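Local coordinates for protein 2,3-dihydroxybenzoate-AMP ligase (PDB 5KEI) that belongs to the ANL clan of AMP-binding enzymes, with a large alpha/beta N-terminal part followed by the C-terminal domain of that family, at residues A[45-50]-A[228-233]; A[119-124]-A[208-213]; A[135-140]-A[220-225]; A[249-254]-A[276-281]. One frame throughout, in Å; residues are numbered along the deposited sequence.

How the contacts relate
Contacts 1, 2 and 3 form one continuous patch, whereas contact 4 stands apart. Contacts 2 and 3 have centres about 9 Å apart and share a mixed sheet: strand 207-212 of contact 2 pairs with strand 222-226 of contact 3, with a probable hydrogen bond of 2.7 Å from Ile223 N to Leu211 O. The glycine-rich signature loop of the family joins these strands. Contact 1, its centre about 13 Å from that of contact 2, rests on this pair through Leu47 and Tyr230, with Leu47 CD2 3.9 Å from Leu209 CD2. Contact 4 belongs to a second sheet; its nearest atoms are about 8 Å from contact 2 and about 9 Å from contact 1.

Contact 1 (A[45-50]-A[228-233]); sequences QLLDSV and QDYVYN
Leu46 O, 4.3 Å from Val231 CG2, is gripped twice by Ser49: by its backbone N and by OG, the latter at 2.7 Å and in the carbonyl plane. The backbone bond closes a type I beta turn from Leu46 to Ser49, and the hydroxyl adds a second hold on the same oxygen. The turn leads into helix 49-57 and lies against helix 227-240 in the large N-terminal part of this ANL-family protein. No hydrogen bond joins the two segments, and their contact is apolar. Val231 is its centre. Its CG2 methyl lies beside the backbone N, anti to the carbonyl carbon, and from there it meets Leu47 CA and Leu47 CD1, each at 3.8 Å, and Val50 CG2 at 4.1 Å. Leu47 divides its two methyls between neighbouring helix residues: CD1 goes to Val231, while CD2 comes up to the edge of the Tyr230 ring, near its plane and 3.9 Å from Tyr230 CD2. Leucine and tyrosine also reach strand 207-212, where both touch Leu209. Polar bonds beyond the two segments tie both down: Leu47 N bonds to His227 ND1, just ahead of the helical segment, and Tyr230 OH hydrogen-bonds to Asn258 OD1.

Contact 2 (A[119-124]-A[208-213]); sequences GAVPVM and ALLLVS
Ala208 O meets the side chains of Val121 and Pro122, lying 3.6 Å from Val121 CG1. It also accepts a hydrogen bond from a water that donates to Ala120 O as well, so the water spans the two carbonyls at the start of a parallel strand pair, 121-124 beside 207-212, in a buried mixed sheet. The second strand begins irregularly: Ala208 and Leu209 both face Arg225 on its other neighbour, a classic beta bulge. Leu209 has CG set between its own N and carbonyl carbon (chi1 49°), and its CB lies 3.7 Å from Pro122 CG, with the two side chains slanting across each other. Leu210 carries the ladder. Its N donates to Pro122 O at 2.7 Å in a nearly straight bond, and its O accepts Met124 N at 2.9 Å, almost in line with the carbonyl bond. The same oxygen receives a CA-H contact from Val123. On the face shared by Val123 and Leu210, Leu210 CD1 reaches Val123 CG2 at 3.8 Å, while CG comes near Val121 CG1. The chain then turns Leu211 to the opposite face, where its CD2 touches CG of Met124, a side chain folded back by bends at chi2 and chi3. At Val212 the strands part, and a second water donates to Met124 O while accepting only a weak bond from Val212 N. Val212 CG2 lies against the same carbonyl, 3.4 Å from Met124 O.

Contact 3 (A[135-140]-A[220-225]); sequences THFAEV and PKLIPR
Leu222 sits at the apolar centre, its two methyls split between residues on one side of helix 131-141. CD1 meets Val140 CG1 at 3.7 Å, the two side chains running past each other in opposite directions. CD2 approaches Phe137 CD1, also at 3.7 Å. Phe137 has its ring anti to the carbonyl carbon (chi1 -65°), a setting that brings the ring to both Leu222 and Pro220. The ring edge receives Pro220 CB close to the ring plane, 3.6 Å from Phe137 CE1, and the two side chains stand at about a right angle. Beyond the segments, His129 packs edge-to-face with the same phenylalanine and Val212 touches it. The polar edge belongs to His136. Its NE2 gives Pro220 O a weak hydrogen bond of 3.2 Å, bent to 120° at the hydrogen, with the oxygen near the ring plane. Val140 CG2 lies 3.5 Å above the plane of that imidazole, offset toward its rim. Helix 131-141 connects parallel strands 121-124 and 145-149, which flank strand 97-101 in the sheet. Here it covers the start of 222-226, the antiparallel strand that follows the glycine-rich loop of the ANL fold.

Contact 4 (A[249-254]-A[276-281]); sequences YLVALP and TVFTTD
Val277 bonds to strand 248-251 through both its N and its O: the N donates to Tyr249 O at 2.7 Å in a nearly straight bond, and the O accepts Val251 N at 2.8 Å from a donor tilted 21° out of the carbonyl plane. A third, weak bond runs from Thr279 N to Val251 O. On the face holding Tyr249, Val251, Thr276 and Phe278, Val251 CG2 presses on Thr276 CG2 at 3.5 Å and also lies over one face of the Phe278 ring. On the reverse face Leu250 CD1 meets Val277 CG1 at 3.8 Å; it also reaches Thr279 CG2, past the strand end, at 3.7 Å. The strands are neighbours in the nine-stranded mixed sheet, their directions 26° apart, and they form a beta-alpha-beta crossover through helices 258-262 and 265-271. Thr276 touches the second of these helices at Leu266 and Ala269. Where the strands end, Thr279 sets OG1 anti to its N (chi1 177°). That hydroxyl accepts Asp281 N at 3.0 Å, an ST turn, while the CG2 methyl comes within 3.3 Å of Val251 O. Farther out, Asn104 ND2 hydrogen-bonds to Leu253 O and Thr279 O, reaching the ends of both segments.

Contact 1 (A[45-50]-A[228-233])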
loop_
_atom_site.group_PDB
_atom_site.type_symbol
_atom_site.label_atom_id
_atom_site.label_comp_id
_atom_site.label_asym_id
_atom_site.label_seq_id
_atom_site.Cartn_x
_atom_site.Cartn_y
_atom_site.Cartn_z
ATOM N N GLN A 45 4.585 7.045 20.138
ATOM C CA GLN A 45 4.941 5.673 20.466
ATOM C C GLN A 45 5.276 4.837 19.216
ATOM O O GLN A 45 4.665 4.999 18.137
ATOM C CB GLN A 45 3.816 5.017 21.261
ATOM C CG GLN A 45 3.472 5.732 22.580
ATOM C CD GLN A 45 4.621 5.711 23.584
ATOM O OE1 GLN A 45 5.219 4.661 23.844
ATOM N NE2 GLN A 45 4.932 6.876 24.155
ATOM N N LEU A 46 6.259 3.955 19.369
ATOM C CA LEU A 46 6.768 3.154 18.266
ATOM C C LEU A 46 5.747 2.114 17.868
ATOM O O LEU A 46 4.974 1.673 18.714
ATOM C CB LEU A 46 8.083 2.467 18.647
ATOM C CG LEU A 46 9.360 3.305 18.851
ATOM C CD1 LEU A 46 10.531 2.362 19.010
ATOM C CD2 LEU A 46 9.626 4.294 17.724
ATOM N N LEU A 47 5.780 1.692 16.603
ATOM C CA LEU A 47 4.819 0.724 16.096
ATOM C C LEU A 47 4.755 -0.534 16.963
ATOM O O LEU A 47 3.661 -1.028 17.244
ATOM C CB LEU A 47 5.139 0.342 14.639
ATOM C CG LEU A 47 4.145 -0.537 13.867
ATOM C CD1 LEU A 47 2.693 -0.117 14.121
ATOM C CD2 LEU A 47 4.444 -0.516 12.352
ATOM N N ASP A 48 5.904 -1.060 17.392
ATOM C CA ASP A 48 5.895 -2.333 18.117
ATOM C C ASP A 48 5.192 -2.199 19.463
ATOM O O ASP A 48 4.893 -3.207 20.093
ATOM C CB ASP A 48 7.306 -2.887 18.378
ATOM C CG ASP A 48 8.063 -2.111 19.486
ATOM O OD1 ASP A 48 8.437 -0.939 19.265
ATOM O OD2 ASP A 48 8.241 -2.674 20.604
ATOM N N SER A 49 4.954 -0.967 19.912
ATOM C CA SER A 49 4.353 -0.741 21.227
ATOM C C SER A 49 2.879 -1.097 21.213
ATOM O O SER A 49 2.265 -1.262 22.280
ATOM C CB SER A 49 4.515 0.713 21.680
ATOM O OG SER A 49 3.570 1.539 21.018
ATOM N N VAL A 50 2.306 -1.203 20.014
ATOM C CA VAL A 50 0.934 -1.658 19.894
ATOM C C VAL A 50 0.819 -3.048 20.532
ATOM O O VAL A 50 -0.127 -3.299 21.274
ATOM C CB VAL A 50 0.450 -1.684 18.426
ATOM C CG1 VAL A 50 -0.942 -2.349 18.312
ATOM C CG2 VAL A 50 0.411 -0.277 17.860
ATOM N N GLN A 228 4.501 7.157 13.769
ATOM C CA GLN A 228 3.449 8.086 14.155
ATOM C C GLN A 228 2.168 7.829 13.360
ATOM O O GLN A 228 1.072 7.732 13.939
ATOM C CB GLN A 228 3.907 9.536 13.952
ATOM C CG GLN A 228 5.042 10.048 14.890
ATOM C CD GLN A 228 4.546 10.435 16.299
ATOM O OE1 GLN A 228 3.565 9.886 16.788
ATOM N NE2 GLN A 228 5.225 11.398 16.939
ATOM N N ASP A 229 2.292 7.710 12.034
ATOM C CA ASP A 229 1.089 7.774 11.230
ATOM C C ASP A 229 0.464 6.396 11.102
ATOM O O ASP A 229 -0.751 6.286 10.941
ATOM C CB ASP A 229 1.315 8.390 9.841
ATOM C CG ASP A 229 2.116 7.513 8.903
ATOM O OD1 ASP A 229 3.346 7.594 8.889
ATOM O OD2 ASP A 229 1.493 6.670 8.220
ATOM N N TYR A 230 1.269 5.347 11.242
ATOM C CA TYR A 230 0.755 3.991 11.068
ATOM C C TYR A 230 0.024 3.535 12.344
ATOM O O TYR A 230 -1.007 2.864 12.265
ATOM C CB TYR A 230 1.887 3.018 10.659
ATOM C CG TYR A 230 1.324 1.929 9.764
ATOM C CD1 TYR A 230 0.678 2.316 8.585
ATOM C CD2 TYR A 230 1.512 0.569 9.984
ATOM C CE1 TYR A 230 0.158 1.422 7.702
ATOM C CE2 TYR A 230 0.983 -0.380 9.049
ATOM C CZ TYR A 230 0.304 0.079 7.912
ATOM O OH TYR A 230 -0.250 -0.735 6.953
ATOM N N VAL A 231 0.524 3.939 13.508
ATOM C CA VAL A 231 -0.190 3.658 14.751
ATOM C C VAL A 231 -1.503 4.437 14.752
ATOM O O VAL A 231 -2.567 3.887 15.055
ATOM C CB VAL A 231 0.646 4.014 15.975
ATOM C CG1 VAL A 231 -0.187 3.881 17.279
ATOM C CG2 VAL A 231 1.893 3.127 16.016
ATOM N N TYR A 232 -1.436 5.709 14.372
ATOM C CA TYR A 232 -2.668 6.473 14.193
ATOM C C TYR A 232 -3.647 5.853 13.173
ATOM O O TYR A 232 -4.851 5.824 13.418
ATOM C CB TYR A 232 -2.362 7.926 13.787
ATOM C CG TYR A 232 -3.598 8.766 13.465
ATOM C CD1 TYR A 232 -4.652 8.887 14.379
ATOM C CD2 TYR A 232 -3.739 9.388 12.231
ATOM C CE1 TYR A 232 -5.804 9.638 14.080
ATOM C CE2 TYR A 232 -4.876 10.128 11.924
ATOM C CZ TYR A 232 -5.910 10.249 12.846
ATOM O OH TYR A 232 -7.035 10.993 12.533
ATOM N N ASN A 233 -3.132 5.296 12.076
ATOM C CA ASN A 233 -3.949 4.814 10.961
ATOM C C ASN A 233 -4.813 3.624 11.527
ATOM O O ASN A 233 -6.031 3.509 11.353
ATOM C CB ASN A 233 -3.064 4.321 9.804
ATOM C CG ASN A 233 -3.878 3.802 8.662
ATOM O OD1 ASN A 233 -4.169 2.646 8.613
ATOM N ND2 ASN A 233 -4.121 4.636 7.672
#

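Contact 2 (A[119-124]-A[208-213])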
loop_
_atom_site.group_PDB
_atom_site.type_symbol
_atom_site.label_atom_id
_atom_site.label_comp_id
_atom_site.label_asym_id
_atom_site.label_seq_id
_atom_site.Cartn_x
_atom_site.Cartn_y
_atom_site.Cartn_z
ATOM N N GLY A 119 14.402 -3.270 15.316
ATOM C CA GLY A 119 14.576 -1.951 14.737
ATOM C C GLY A 119 14.669 -2.012 13.221
ATOM O O GLY A 119 14.966 -1.015 12.564
ATOM N N ALA A 120 14.423 -3.191 12.658
ATOM C CA ALA A 120 14.462 -3.346 11.208
ATOM C C ALA A 120 13.208 -2.726 10.595
ATOM O O ALA A 120 12.180 -2.535 11.265
ATOM C CB ALA A 120 14.590 -4.797 10.827
ATOM N N VAL A 121 13.312 -2.370 9.329
ATOM C CA VAL A 121 12.214 -1.726 8.639
ATOM C C VAL A 121 11.735 -2.693 7.583
ATOM O O VAL A 121 12.339 -2.787 6.522
ATOM C CB VAL A 121 12.640 -0.383 8.018
ATOM C CG1 VAL A 121 11.493 0.225 7.202
ATOM C CG2 VAL A 121 13.116 0.578 9.124
ATOM N N PRO A 122 10.667 -3.456 7.893
ATOM C CA PRO A 122 10.167 -4.466 6.957
ATOM C C PRO A 122 9.529 -3.849 5.708
ATOM O O PRO A 122 8.956 -2.756 5.757
ATOM C CB PRO A 122 9.140 -5.238 7.790
ATOM C CG PRO A 122 8.701 -4.267 8.830
ATOM C CD PRO A 122 9.919 -3.476 9.164
ATOM N N VAL A 123 9.714 -4.536 4.589
ATOM C CA VAL A 123 9.088 -4.218 3.320
ATOM C C VAL A 123 7.977 -5.242 3.095
ATOM O O VAL A 123 8.228 -6.442 2.961
ATOM C CB VAL A 123 10.102 -4.260 2.168
ATOM C CG1 VAL A 123 9.419 -4.032 0.840
ATOM C CG2 VAL A 123 11.196 -3.217 2.400
ATOM N N MET A 124 6.737 -4.776 3.093
ATOM C CA MET A 124 5.609 -5.698 3.074
ATOM C C MET A 124 5.243 -6.137 1.654
ATOM O O MET A 124 4.372 -5.542 1.003
ATOM C CB MET A 124 4.414 -5.054 3.767
ATOM C CG MET A 124 4.778 -4.424 5.098
ATOM S SD MET A 124 5.546 -5.608 6.227
ATOM C CE MET A 124 4.136 -6.603 6.708
ATOM N N ALA A 208 8.590 3.317 9.905
ATOM C CA ALA A 208 8.530 2.106 10.692
ATOM C C ALA A 208 8.617 0.914 9.760
ATOM O O ALA A 208 9.307 -0.061 10.064
ATOM C CB ALA A 208 7.247 2.050 11.502
ATOM N N LEU A 209 7.895 0.988 8.636
ATOM C CA LEU A 209 7.928 -0.070 7.623
ATOM C C LEU A 209 7.722 0.516 6.227
ATOM O O LEU A 209 7.355 1.683 6.098
ATOM C CB LEU A 209 6.861 -1.146 7.910
ATOM C CG LEU A 209 5.407 -0.739 8.207
ATOM C CD1 LEU A 209 4.701 -0.167 6.989
ATOM C CD2 LEU A 209 4.611 -1.923 8.726
ATOM N N LEU A 210 7.952 -0.284 5.184
ATOM C CA LEU A 210 7.621 0.160 3.820
ATOM C C LEU A 210 6.479 -0.698 3.250
ATOM O O LEU A 210 6.532 -1.936 3.253
ATOM C CB LEU A 210 8.849 0.104 2.899
ATOM C CG LEU A 210 10.127 0.793 3.427
ATOM C CD1 LEU A 210 11.337 0.561 2.525
ATOM C CD2 LEU A 210 9.932 2.290 3.649
ATOM N N LEU A 211 5.426 -0.044 2.787
ATOM C CA LEU A 211 4.375 -0.762 2.063
ATOM C C LEU A 211 4.698 -0.745 0.579
ATOM O O LEU A 211 5.511 0.055 0.115
ATOM C CB LEU A 211 2.999 -0.144 2.316
ATOM C CG LEU A 211 2.498 -0.063 3.761
ATOM C CD1 LEU A 211 1.296 0.849 3.837
ATOM C CD2 LEU A 211 2.113 -1.443 4.278
ATOM N N VAL A 212 4.065 -1.651 -0.151
ATOM C CA VAL A 212 4.150 -1.693 -1.601
ATOM C C VAL A 212 2.941 -0.986 -2.225
ATOM O O VAL A 212 1.822 -1.095 -1.740
ATOM C CB VAL A 212 4.247 -3.151 -2.103
ATOM C CG1 VAL A 212 4.196 -3.201 -3.614
ATOM C CG2 VAL A 212 5.543 -3.782 -1.607
ATOM N N SER A 213 3.199 -0.241 -3.288
ATOM C CA SER A 213 2.184 0.494 -4.019
ATOM C C SER A 213 1.513 -0.380 -5.082
ATOM O O SER A 213 2.193 -1.000 -5.903
ATOM C CB SER A 213 2.829 1.711 -4.672
ATOM O OG SER A 213 1.879 2.455 -5.399
HETATM O O HOH W 1 11.242 0.129 12.063
HETATM O O HOH W 2 2.125 -3.785 1.587
#

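Contact 3 (A[135-140]-A[220-225])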
loop_
_atom_site.group_PDB
_atom_site.type_symbol
_atom_site.label_atom_id
_atom_site.label_comp_id
_atom_site.label_asym_id
_atom_site.label_seq_id
_atom_site.Cartn_x
_atom_site.Cartn_y
_atom_site.Cartn_z
ATOM N N THR A 135 13.346 -8.096 -6.755
ATOM C CA THR A 135 14.655 -7.574 -7.158
ATOM C C THR A 135 14.681 -6.051 -7.120
ATOM O O THR A 135 15.569 -5.452 -6.521
ATOM C CB THR A 135 15.035 -8.074 -8.563
ATOM O OG1 THR A 135 15.571 -9.392 -8.439
ATOM C CG2 THR A 135 16.064 -7.177 -9.223
ATOM N N HIS A 136 13.691 -5.437 -7.747
ATOM C CA HIS A 136 13.540 -3.989 -7.721
ATOM C C HIS A 136 13.316 -3.468 -6.293
ATOM O O HIS A 136 13.883 -2.441 -5.922
ATOM C CB HIS A 136 12.393 -3.574 -8.644
ATOM C CG HIS A 136 12.077 -2.111 -8.601
ATOM N ND1 HIS A 136 12.885 -1.158 -9.192
ATOM C CD2 HIS A 136 11.035 -1.444 -8.065
ATOM C CE1 HIS A 136 12.355 0.035 -9.004
ATOM N NE2 HIS A 136 11.231 -0.104 -8.324
ATOM N N PHE A 137 12.510 -4.171 -5.490
ATOM C CA PHE A 137 12.331 -3.795 -4.071
ATOM C C PHE A 137 13.665 -3.822 -3.295
ATOM O O PHE A 137 13.978 -2.877 -2.576
ATOM C CB PHE A 137 11.300 -4.698 -3.370
ATOM C CG PHE A 137 9.896 -4.550 -3.909
ATOM C CD1 PHE A 137 9.512 -3.399 -4.572
ATOM C CD2 PHE A 137 8.971 -5.568 -3.763
ATOM C CE1 PHE A 137 8.225 -3.265 -5.088
ATOM C CE2 PHE A 137 7.688 -5.446 -4.271
ATOM C CZ PHE A 137 7.317 -4.287 -4.939
ATOM N N ALA A 138 14.448 -4.888 -3.461
ATOM C CA ALA A 138 15.771 -4.999 -2.824
ATOM C C ALA A 138 16.670 -3.816 -3.162
ATOM O O ALA A 138 17.310 -3.236 -2.279
ATOM C CB ALA A 138 16.460 -6.301 -3.237
ATOM N N GLU A 139 16.713 -3.478 -4.450
ATOM C CA GLU A 139 17.453 -2.321 -4.938
ATOM C C GLU A 139 16.971 -1.001 -4.340
ATOM O O GLU A 139 17.783 -0.170 -3.938
ATOM C CB GLU A 139 17.368 -2.252 -6.466
ATOM C CG GLU A 139 18.661 -1.836 -7.145
ATOM C CD GLU A 139 18.868 -2.530 -8.490
ATOM O OE1 GLU A 139 17.874 -2.767 -9.221
ATOM O OE2 GLU A 139 20.037 -2.846 -8.809
ATOM N N VAL A 140 15.658 -0.799 -4.280
ATOM C CA VAL A 140 15.130 0.473 -3.789
ATOM C C VAL A 140 15.349 0.606 -2.268
ATOM O O VAL A 140 15.695 1.682 -1.773
ATOM C CB VAL A 140 13.628 0.632 -4.146
ATOM C CG1 VAL A 140 13.044 1.893 -3.511
ATOM C CG2 VAL A 140 13.436 0.684 -5.664
ATOM N N PRO A 220 6.855 -0.959 -9.489
ATOM C CA PRO A 220 6.137 -0.718 -8.234
ATOM C C PRO A 220 6.981 0.153 -7.304
ATOM O O PRO A 220 8.211 0.143 -7.384
ATOM C CB PRO A 220 5.933 -2.127 -7.659
ATOM C CG PRO A 220 6.078 -3.049 -8.817
ATOM C CD PRO A 220 7.098 -2.394 -9.714
ATOM N N LYS A 221 6.328 0.919 -6.446
ATOM C CA LYS A 221 7.046 1.834 -5.572
ATOM C C LYS A 221 6.919 1.397 -4.119
ATOM O O LYS A 221 6.052 0.585 -3.785
ATOM C CB LYS A 221 6.540 3.264 -5.775
ATOM C CG LYS A 221 6.892 3.824 -7.154
ATOM C CD LYS A 221 6.010 4.999 -7.545
ATOM C CE LYS A 221 5.178 4.669 -8.792
ATOM N NZ LYS A 221 4.352 5.830 -9.240
ATOM N N LEU A 222 7.817 1.902 -3.277
ATOM C CA LEU A 222 7.759 1.643 -1.848
ATOM C C LEU A 222 7.262 2.885 -1.105
ATOM O O LEU A 222 7.681 4.016 -1.363
ATOM C CB LEU A 222 9.126 1.197 -1.305
ATOM C CG LEU A 222 9.676 -0.092 -1.918
ATOM C CD1 LEU A 222 11.072 -0.423 -1.411
ATOM C CD2 LEU A 222 8.711 -1.254 -1.691
ATOM N N ILE A 223 6.355 2.648 -0.173
ATOM C CA ILE A 223 5.694 3.714 0.554
ATOM C C ILE A 223 6.124 3.682 2.003
ATOM O O ILE A 223 5.863 2.693 2.707
ATOM C CB ILE A 223 4.155 3.569 0.453
ATOM C CG1 ILE A 223 3.710 3.751 -1.002
ATOM C CG2 ILE A 223 3.462 4.565 1.352
ATOM C CD1 ILE A 223 2.341 3.175 -1.311
ATOM N N PRO A 224 6.795 4.751 2.464
ATOM C CA PRO A 224 7.237 4.751 3.866
ATOM C C PRO A 224 6.105 5.194 4.795
ATOM O O PRO A 224 5.462 6.229 4.585
ATOM C CB PRO A 224 8.396 5.743 3.870
ATOM C CG PRO A 224 8.049 6.710 2.787
ATOM C CD PRO A 224 7.242 5.954 1.747
ATOM N N ARG A 225 5.819 4.382 5.799
ATOM C CA ARG A 225 4.835 4.800 6.785
ATOM C C ARG A 225 5.597 4.965 8.080
ATOM O O ARG A 225 6.350 4.079 8.495
ATOM C CB ARG A 225 3.684 3.795 6.909
ATOM C CG ARG A 225 3.021 3.407 5.571
ATOM C CD ARG A 225 2.154 4.525 4.966
ATOM N NE ARG A 225 1.190 5.013 5.954
ATOM C CZ ARG A 225 -0.116 4.759 5.955
ATOM N NH1 ARG A 225 -0.674 4.042 4.988
ATOM N NH2 ARG A 225 -0.863 5.255 6.922
#

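Contact 4 (A[249-254]-A[276-281])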
loop_
_atom_site.group_PDB
_atom_site.type_symbol
_atom_site.label_atom_id
_atom_site.label_comp_id
_atom_site.label_asym_id
_atom_site.label_seq_id
_atom_site.Cartn_x
_atom_site.Cartn_y
_atom_site.Cartn_z
ATOM N N TYR A 249 -11.488 -10.586 14.204
ATOM C CA TYR A 249 -11.278 -10.146 12.816
ATOM C C TYR A 249 -10.614 -11.234 11.969
ATOM O O TYR A 249 -9.617 -11.827 12.366
ATOM C CB TYR A 249 -10.447 -8.860 12.796
ATOM C CG TYR A 249 -10.052 -8.369 11.423
ATOM C CD1 TYR A 249 -10.944 -7.653 10.634
ATOM C CD2 TYR A 249 -8.769 -8.605 10.922
ATOM C CE1 TYR A 249 -10.574 -7.197 9.360
ATOM C CE2 TYR A 249 -8.390 -8.162 9.650
ATOM C CZ TYR A 249 -9.295 -7.460 8.878
ATOM O OH TYR A 249 -8.925 -7.013 7.637
ATOM N N LEU A 250 -11.184 -11.506 10.805
ATOM C CA LEU A 250 -10.656 -12.552 9.936
ATOM C C LEU A 250 -9.845 -11.930 8.813
ATOM O O LEU A 250 -10.366 -11.137 8.027
ATOM C CB LEU A 250 -11.784 -13.402 9.366
ATOM C CG LEU A 250 -11.429 -14.422 8.282
ATOM C CD1 LEU A 250 -10.795 -15.674 8.896
ATOM C CD2 LEU A 250 -12.657 -14.778 7.469
ATOM N N VAL A 251 -8.562 -12.268 8.769
ATOM C CA VAL A 251 -7.657 -11.794 7.730
ATOM C C VAL A 251 -7.808 -12.685 6.517
ATOM O O VAL A 251 -7.244 -13.775 6.459
ATOM C CB VAL A 251 -6.198 -11.790 8.219
ATOM C CG1 VAL A 251 -5.243 -11.355 7.098
ATOM C CG2 VAL A 251 -6.066 -10.877 9.445
ATOM N N ALA A 252 -8.587 -12.224 5.551
ATOM C CA ALA A 252 -8.880 -13.023 4.369
ATOM C C ALA A 252 -8.035 -12.576 3.169
ATOM O O ALA A 252 -7.698 -13.378 2.295
ATOM C CB ALA A 252 -10.369 -12.945 4.040
ATOM N N LEU A 253 -7.708 -11.292 3.138
ATOM C CA LEU A 253 -6.804 -10.738 2.135
ATOM C C LEU A 253 -5.339 -10.988 2.543
ATOM O O LEU A 253 -5.082 -11.349 3.688
ATOM C CB LEU A 253 -7.091 -9.248 1.971
ATOM C CG LEU A 253 -8.517 -8.991 1.482
ATOM C CD1 LEU A 253 -8.965 -7.556 1.808
ATOM C CD2 LEU A 253 -8.612 -9.295 -0.019
ATOM N N PRO A 254 -4.378 -10.806 1.617
ATOM C CA PRO A 254 -2.969 -11.004 1.997
ATOM C C PRO A 254 -2.533 -10.079 3.134
ATOM O O PRO A 254 -2.601 -8.861 3.000
ATOM C CB PRO A 254 -2.204 -10.683 0.709
ATOM C CG PRO A 254 -3.171 -9.996 -0.170
ATOM C CD PRO A 254 -4.514 -10.525 0.183
ATOM N N THR A 276 -7.436 -11.812 16.247
ATOM C CA THR A 276 -7.273 -11.844 14.801
ATOM C C THR A 276 -7.072 -13.282 14.326
ATOM O O THR A 276 -6.263 -14.027 14.890
ATOM C CB THR A 276 -6.083 -10.964 14.359
ATOM O OG1 THR A 276 -6.414 -9.580 14.559
ATOM C CG2 THR A 276 -5.748 -11.204 12.899
ATOM N N VAL A 277 -7.816 -13.667 13.294
ATOM C CA VAL A 277 -7.743 -15.006 12.707
ATOM C C VAL A 277 -7.214 -14.974 11.281
ATOM O O VAL A 277 -7.825 -14.357 10.426
ATOM C CB VAL A 277 -9.123 -15.682 12.663
ATOM C CG1 VAL A 277 -9.007 -17.014 11.970
ATOM C CG2 VAL A 277 -9.720 -15.821 14.079
ATOM N N PHE A 278 -6.093 -15.646 11.023
ATOM C CA PHE A 278 -5.523 -15.748 9.674
ATOM C C PHE A 278 -6.105 -16.948 8.920
ATOM O O PHE A 278 -6.338 -18.003 9.516
ATOM C CB PHE A 278 -3.995 -15.881 9.732
ATOM C CG PHE A 278 -3.294 -14.674 10.291
ATOM C CD1 PHE A 278 -3.234 -14.461 11.651
ATOM C CD2 PHE A 278 -2.701 -13.753 9.450
ATOM C CE1 PHE A 278 -2.607 -13.354 12.161
ATOM C CE2 PHE A 278 -2.061 -12.636 9.962
ATOM C CZ PHE A 278 -2.014 -12.440 11.313
ATOM N N THR A 279 -6.339 -16.794 7.617
ATOM C CA THR A 279 -6.761 -17.925 6.793
ATOM C C THR A 279 -6.064 -17.921 5.447
ATOM O O THR A 279 -5.776 -16.876 4.872
ATOM C CB THR A 279 -8.306 -17.968 6.537
ATOM O OG1 THR A 279 -8.608 -19.072 5.669
ATOM C CG2 THR A 279 -8.832 -16.660 5.894
ATOM N N THR A 280 -5.824 -19.124 4.957
ATOM C CA THR A 280 -5.126 -19.376 3.711
ATOM C C THR A 280 -6.137 -19.467 2.586
ATOM O O THR A 280 -5.824 -19.279 1.402
ATOM C CB THR A 280 -4.313 -20.690 3.824
ATOM O OG1 THR A 280 -3.278 -20.521 4.806
ATOM C CG2 THR A 280 -3.695 -21.084 2.499
ATOM N N ASP A 281 -7.375 -19.737 2.979
ATOM C CA ASP A 281 -8.429 -19.985 2.021
ATOM C C ASP A 281 -9.676 -19.160 2.334
ATOM O O ASP A 281 -10.505 -19.555 3.166
ATOM C CB ASP A 281 -8.754 -21.476 1.998
ATOM C CG ASP A 281 -9.571 -21.880 0.786
ATOM O OD1 ASP A 281 -9.863 -21.014 -0.076
ATOM O OD2 ASP A 281 -9.893 -23.084 0.689
#